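Local coordinates for tight junction protein ZO-3 (Homo sapiens, PDB 3KFV) that acts as a scaffold that links tight-junction transmembrane proteins such as claudins and occludin to the actin cytoskeleton, here seen in its SH3 and guanylate kinase-like part, at residues F29-T34 with G64-Q69; P133-V138 with Y215-P220. All coordinates share one frame; numbering follows the deposited sequence.

Both contacts involve the antiparallel sheet of the SH3 part, but they differ in chemistry and place. Contact 1 lies inside the SH3 domain and is purely hydrocarbon, an isoleucine meeting a phenylalanine and a valine from a strand two places away; all three are buried. Contact 2 faces the guanylate kinase-like domain, where strand 134-141 comes near the turn after helix 207-215; there the meeting groups are mainly polar, Gln217 stays partly exposed, and Glu135 has its firm partners, a salt bridge to Arg8 and a hydrogen bond to His10, outside the two segments. About 17 Å separates their centres, yet they touch: Tyr134 OH probably hydrogen-bonds to Pro67 O (2.6 Å).

Contact 1: F29-T34 with G64-Q69; sequences FHVLDT and GIIPNQ
Ile66 reaches past a whole strand to meet Phe29 and Val31: strand 49-54 lies between strands 28-33 and 60-66 in the sheet, so side chains rather than paired backbones make this contact. The nearest alpha carbons, those of Val31 and Ile66, are 8.7 Å apart. Two branches of the isoleucine share the work. Its CG2 methyl comes in obliquely to the Phe29 ring, 4.1 Å from CE1, while the other branch ends in CD1, 4.1 Å from Val31 CG2. Because CG1 is lodged between the backbone N and the carbonyl carbon (chi1 59°), it is CG2 that goes to Phe29 and the CG1-CD1 arm that goes to Val31 of strand 28-33. Phe29 points at the isoleucine, whereas Val31 meets it only with the CG2 methyl, which stands beside its own backbone N; His30 between them turns away, and its ring stacks with Tyr6. Phe29 also packs on Ile7 and Val31 on Phe5, which ties strand 5-9 into the same apolar cluster. Ile66 packs on the small Ala51 of the intervening strand and on Tyr134. This is the interior of a curved SH3 sheet, where branched aliphatic residues suit the strands and a phenylalanine supplies a broad apolar surface. Being made wholly of hydrocarbon, the contact depends on close packing and exclusion of water and has little directional preference of its own.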
loop_
_atom_site.group_PDB
_atom_site.type_symbol
_atom_site.label_atom_id
_atom_site.label_comp_id
_atom_site.label_asym_id
_atom_site.label_seq_id
_atom_site.Cartn_x
_atom_site.Cartn_y
_atom_site.Cartn_z
ATOM N N PHE A 29 0.341 -12.929 9.750
ATOM C CA PHE A 29 -0.487 -13.741 10.627
ATOM C C PHE A 29 -0.126 -13.569 12.089
ATOM O O PHE A 29 1.040 -13.650 12.475
ATOM C CB PHE A 29 -0.398 -15.219 10.238
ATOM C CG PHE A 29 -1.052 -15.532 8.933
ATOM C CD1 PHE A 29 -2.316 -16.094 8.895
ATOM C CD2 PHE A 29 -0.412 -15.245 7.737
ATOM C CE1 PHE A 29 -2.926 -16.374 7.687
ATOM C CE2 PHE A 29 -1.015 -15.522 6.527
ATOM C CZ PHE A 29 -2.273 -16.087 6.502
ATOM N N HIS A 30 -1.141 -13.327 12.902
ATOM C CA HIS A 30 -0.971 -13.400 14.334
ATOM C C HIS A 30 -1.089 -14.861 14.728
ATOM O O HIS A 30 -2.193 -15.386 14.861
ATOM C CB HIS A 30 -2.031 -12.565 15.040
ATOM C CG HIS A 30 -1.906 -12.574 16.530
ATOM N ND1 HIS A 30 -2.993 -12.454 17.368
ATOM C CD2 HIS A 30 -0.824 -12.705 17.332
ATOM C CE1 HIS A 30 -2.584 -12.499 18.624
ATOM N NE2 HIS A 30 -1.273 -12.652 18.629
ATOM N N VAL A 31 0.057 -15.525 14.874
ATOM C CA VAL A 31 0.093 -16.929 15.273
ATOM C C VAL A 31 -0.242 -17.058 16.754
ATOM O O VAL A 31 0.575 -16.717 17.615
ATOM C CB VAL A 31 1.473 -17.550 15.013
ATOM C CG1 VAL A 31 1.494 -19.002 15.447
ATOM C CG2 VAL A 31 1.823 -17.428 13.553
ATOM N N LEU A 32 -1.444 -17.547 17.040
ATOM C CA LEU A 32 -1.949 -17.605 18.408
ATOM C C LEU A 32 -1.221 -18.638 19.260
ATOM O O LEU A 32 -0.857 -18.363 20.407
ATOM C CB LEU A 32 -3.455 -17.875 18.417
ATOM C CG LEU A 32 -4.309 -16.814 17.716
ATOM C CD1 LEU A 32 -5.795 -17.088 17.915
ATOM C CD2 LEU A 32 -3.941 -15.424 18.212
ATOM N N ASP A 33 -1.009 -19.827 18.704
ATOM C CA ASP A 33 -0.296 -20.872 19.428
ATOM C C ASP A 33 0.458 -21.804 18.492
ATOM O O ASP A 33 0.058 -21.989 17.347
ATOM C CB ASP A 33 -1.254 -21.686 20.300
ATOM C CG ASP A 33 -0.523 -22.679 21.187
ATOM O OD1 ASP A 33 0.061 -22.247 22.212
ATOM O OD2 ASP A 33 -0.522 -23.887 20.852
ATOM N N THR A 34 1.544 -22.390 18.988
ATOM C CA THR A 34 2.341 -23.324 18.206
ATOM C C THR A 34 2.292 -24.727 18.810
ATOM O O THR A 34 1.276 -25.423 18.725
ATOM C CB THR A 34 3.810 -22.865 18.104
ATOM O OG1 THR A 34 4.451 -22.995 19.380
ATOM C CG2 THR A 34 3.885 -21.418 17.658
ATOM N N GLY A 64 -7.756 -19.802 11.632
ATOM C CA GLY A 64 -7.500 -21.094 11.021
ATOM C C GLY A 64 -6.128 -21.684 11.286
ATOM O O GLY A 64 -5.452 -21.315 12.241
ATOM N N ILE A 65 -5.723 -22.610 10.424
ATOM C CA ILE A 65 -4.463 -23.329 10.578
ATOM C C ILE A 65 -3.459 -22.921 9.502
ATOM O O ILE A 65 -3.844 -22.623 8.375
ATOM C CB ILE A 65 -4.696 -24.859 10.498
ATOM C CG1 ILE A 65 -5.416 -25.354 11.752
ATOM C CG2 ILE A 65 -3.381 -25.603 10.331
ATOM C CD1 ILE A 65 -4.566 -25.270 13.001
ATOM N N ILE A 66 -2.176 -22.897 9.860
ATOM C CA ILE A 66 -1.102 -22.663 8.896
ATOM C C ILE A 66 0.095 -23.564 9.200
ATOM O O ILE A 66 0.297 -23.967 10.349
ATOM C CB ILE A 66 -0.639 -21.183 8.868
ATOM C CG1 ILE A 66 -0.130 -20.740 10.241
ATOM C CG2 ILE A 66 -1.757 -20.273 8.388
ATOM C CD1 ILE A 66 0.580 -19.407 10.215
ATOM N N PRO A 67 0.894 -23.884 8.166
ATOM C CA PRO A 67 2.057 -24.765 8.305
ATOM C C PRO A 67 3.059 -24.233 9.323
ATOM O O PRO A 67 3.198 -23.015 9.482
ATOM C CB PRO A 67 2.687 -24.743 6.906
ATOM C CG PRO A 67 1.592 -24.354 5.994
ATOM C CD PRO A 67 0.712 -23.427 6.776
ATOM N N ASN A 68 3.749 -25.140 10.008
ATOM C CA ASN A 68 4.782 -24.723 10.937
ATOM C C ASN A 68 6.048 -24.361 10.178
ATOM O O ASN A 68 6.103 -24.503 8.960
ATOM C CB ASN A 68 5.032 -25.779 12.020
ATOM C CG ASN A 68 5.389 -27.145 11.456
ATOM O OD1 ASN A 68 6.019 -27.256 10.406
ATOM N ND2 ASN A 68 5.005 -28.196 12.176
ATOM N N GLN A 69 7.053 -23.874 10.899
ATOM C CA GLN A 69 8.262 -23.346 10.275
ATOM C C GLN A 69 8.892 -24.359 9.335
ATOM O O GLN A 69 9.342 -24.017 8.237
ATOM C CB GLN A 69 9.284 -22.954 11.337
ATOM C CG GLN A 69 10.558 -22.371 10.765
ATOM C CD GLN A 69 10.431 -20.885 10.492
ATOM O OE1 GLN A 69 9.717 -20.174 11.206
ATOM N NE2 GLN A 69 11.121 -20.406 9.458
#

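Contact 2: P133-V138 with Y215-P220; sequences PYERVV and YVQYYP
Glu135 and Gln217 bring a carboxylate and an amide close without bonding: OE1 of Glu135 stands 4.0 Å from NE2 of Gln217, too far for a hydrogen bond. Their extended chains run past each other in opposite directions, with the two flat groups turned 56° apart. An anti chi1 of -173° and a chain stretched out beyond CG together carry the acid of Glu135 from strand 134-141 to the turn. The amide's other end is looser still, Gln217 OE1 lying 4.4 Å from Val137 CG1, and the glutamine remains partly exposed. The firm side belongs to the strand. There Glu135 OE2 accepts a hydrogen bond from His10 NE2 and forms a salt bridge with Arg8 NE, while Val137 is buried against Trp296. Arg8 also hydrogen-bonds through NH2 to Tyr215 O, so one guanidinium joins the carboxylate to the end of helix 207-215. Gln217 itself closes that helix in a Schellman motif, adopting a positive phi of 72°. The contact thus lies where the SH3 sheet meets the guanylate kinase-like domain, a junction characteristic of MAGUK proteins. A long acid suits the strand because it reaches the basic residues beside it. As modelled, the amide turns its NH2 end to the acid, an electrostatically favourable sense, but the carboxylate's fixed position probably owes more to Arg8 and His10, which would also help keep it ionised.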
loop_
_atom_site.group_PDB
_atom_site.type_symbol
_atom_site.label_atom_id
_atom_site.label_comp_id
_atom_site.label_asym_id
_atom_site.label_seq_id
_atom_site.Cartn_x
_atom_site.Cartn_y
_atom_site.Cartn_z
ATOM N N PRO A 133 10.969 -17.991 4.147
ATOM C CA PRO A 133 9.564 -18.388 4.012
ATOM C C PRO A 133 8.697 -17.734 5.086
ATOM O O PRO A 133 7.630 -17.200 4.779
ATOM C CB PRO A 133 9.616 -19.900 4.219
ATOM C CG PRO A 133 10.964 -20.287 3.709
ATOM C CD PRO A 133 11.885 -19.139 4.028
ATOM N N TYR A 134 9.154 -17.785 6.335
ATOM C CA TYR A 134 8.469 -17.109 7.427
ATOM C C TYR A 134 9.380 -16.045 8.008
ATOM O O TYR A 134 10.551 -16.309 8.315
ATOM C CB TYR A 134 8.084 -18.085 8.539
ATOM C CG TYR A 134 6.822 -18.879 8.296
ATOM C CD1 TYR A 134 5.979 -18.588 7.227
ATOM C CD2 TYR A 134 6.458 -19.906 9.160
ATOM C CE1 TYR A 134 4.821 -19.315 7.013
ATOM C CE2 TYR A 134 5.303 -20.636 8.955
ATOM C CZ TYR A 134 4.488 -20.338 7.883
ATOM O OH TYR A 134 3.336 -21.068 7.695
ATOM N N GLU A 135 8.835 -14.844 8.174
ATOM C CA GLU A 135 9.582 -13.736 8.747
ATOM C C GLU A 135 8.837 -13.226 9.963
ATOM O O GLU A 135 7.737 -12.695 9.843
ATOM C CB GLU A 135 9.717 -12.613 7.719
ATOM C CG GLU A 135 10.618 -11.477 8.133
ATOM C CD GLU A 135 10.372 -10.211 7.327
ATOM O OE1 GLU A 135 11.156 -9.242 7.475
ATOM O OE2 GLU A 135 9.390 -10.176 6.551
ATOM N N ARG A 136 9.417 -13.398 11.142
ATOM C CA ARG A 136 8.807 -12.842 12.343
ATOM C C ARG A 136 8.834 -11.321 12.269
ATOM O O ARG A 136 9.880 -10.724 12.009
ATOM C CB ARG A 136 9.519 -13.345 13.602
ATOM C CG ARG A 136 9.273 -14.821 13.902
ATOM C CD ARG A 136 9.766 -15.214 15.293
ATOM N NE ARG A 136 9.197 -14.369 16.341
ATOM C CZ ARG A 136 9.180 -14.677 17.635
ATOM N NH1 ARG A 136 9.698 -15.825 18.057
ATOM N NH2 ARG A 136 8.636 -13.840 18.508
ATOM N N VAL A 137 7.676 -10.698 12.477
ATOM C CA VAL A 137 7.562 -9.241 12.411
ATOM C C VAL A 137 6.944 -8.663 13.684
ATOM O O VAL A 137 6.213 -9.346 14.399
ATOM C CB VAL A 137 6.706 -8.773 11.191
ATOM C CG1 VAL A 137 7.424 -9.032 9.881
ATOM C CG2 VAL A 137 5.344 -9.436 11.200
ATOM N N VAL A 138 7.238 -7.397 13.956
ATOM C CA VAL A 138 6.621 -6.676 15.066
ATOM C C VAL A 138 6.107 -5.330 14.562
ATOM O O VAL A 138 6.483 -4.892 13.476
ATOM C CB VAL A 138 7.610 -6.445 16.245
ATOM C CG1 VAL A 138 7.856 -7.739 17.013
ATOM C CG2 VAL A 138 8.921 -5.834 15.748
ATOM N N TYR A 215 5.480 -4.551 -0.030
ATOM C CA TYR A 215 6.266 -5.762 0.155
ATOM C C TYR A 215 7.642 -5.491 0.758
ATOM O O TYR A 215 8.087 -6.215 1.654
ATOM C CB TYR A 215 6.404 -6.530 -1.162
ATOM C CG TYR A 215 6.957 -7.922 -0.970
ATOM C CD1 TYR A 215 6.268 -8.859 -0.208
ATOM C CD2 TYR A 215 8.165 -8.298 -1.535
ATOM C CE1 TYR A 215 6.764 -10.132 -0.021
ATOM C CE2 TYR A 215 8.670 -9.572 -1.350
ATOM C CZ TYR A 215 7.963 -10.482 -0.593
ATOM O OH TYR A 215 8.455 -11.745 -0.397
ATOM N N VAL A 216 8.316 -4.457 0.260
ATOM C CA VAL A 216 9.611 -4.068 0.815
ATOM C C VAL A 216 9.436 -3.223 2.074
ATOM O O VAL A 216 10.407 -2.720 2.626
ATOM C CB VAL A 216 10.485 -3.298 -0.201
ATOM C CG1 VAL A 216 10.743 -4.155 -1.431
ATOM C CG2 VAL A 216 9.831 -1.976 -0.579
ATOM N N GLN A 217 8.190 -3.059 2.508
ATOM C CA GLN A 217 7.900 -2.460 3.809
ATOM C C GLN A 217 8.145 -0.949 3.893
ATOM O O GLN A 217 8.473 -0.412 4.952
ATOM C CB GLN A 217 8.647 -3.208 4.913
ATOM C CG GLN A 217 8.276 -4.681 4.968
ATOM C CD GLN A 217 8.809 -5.378 6.200
ATOM O OE1 GLN A 217 8.045 -5.703 7.113
ATOM N NE2 GLN A 217 10.124 -5.611 6.240
ATOM N N TYR A 218 7.977 -0.275 2.760
ATOM C CA TYR A 218 7.925 1.175 2.722
ATOM C C TYR A 218 6.517 1.617 3.083
ATOM O O TYR A 218 6.294 2.764 3.454
ATOM C CB TYR A 218 8.291 1.674 1.330
ATOM C CG TYR A 218 9.774 1.866 1.140
ATOM C CD1 TYR A 218 10.283 3.084 0.719
ATOM C CD2 TYR A 218 10.667 0.839 1.408
ATOM C CE1 TYR A 218 11.641 3.271 0.554
ATOM C CE2 TYR A 218 12.033 1.014 1.243
ATOM C CZ TYR A 218 12.515 2.234 0.815
ATOM O OH TYR A 218 13.872 2.430 0.648
ATOM N N TYR A 219 5.577 0.682 2.968
ATOM C CA TYR A 219 4.175 0.876 3.347
ATOM C C TYR A 219 3.656 2.284 3.120
ATOM O O TYR A 219 3.460 3.039 4.077
ATOM C CB TYR A 219 3.937 0.465 4.803
ATOM C CG TYR A 219 4.082 -1.017 5.032
ATOM C CD1 TYR A 219 3.207 -1.924 4.436
ATOM C CD2 TYR A 219 5.095 -1.514 5.831
ATOM C CE1 TYR A 219 3.338 -3.276 4.637
ATOM C CE2 TYR A 219 5.232 -2.871 6.040
ATOM C CZ TYR A 219 4.352 -3.745 5.441
ATOM O OH TYR A 219 4.502 -5.094 5.661
ATOM N N PRO A 220 3.398 2.630 1.851
ATOM C CA PRO A 220 2.950 3.986 1.530
ATOM C C PRO A 220 1.666 4.279 2.279
ATOM O O PRO A 220 0.975 3.346 2.693
ATOM C CB PRO A 220 2.641 3.919 0.030
ATOM C CG PRO A 220 3.201 2.628 -0.456
ATOM C CD PRO A 220 3.262 1.710 0.711
#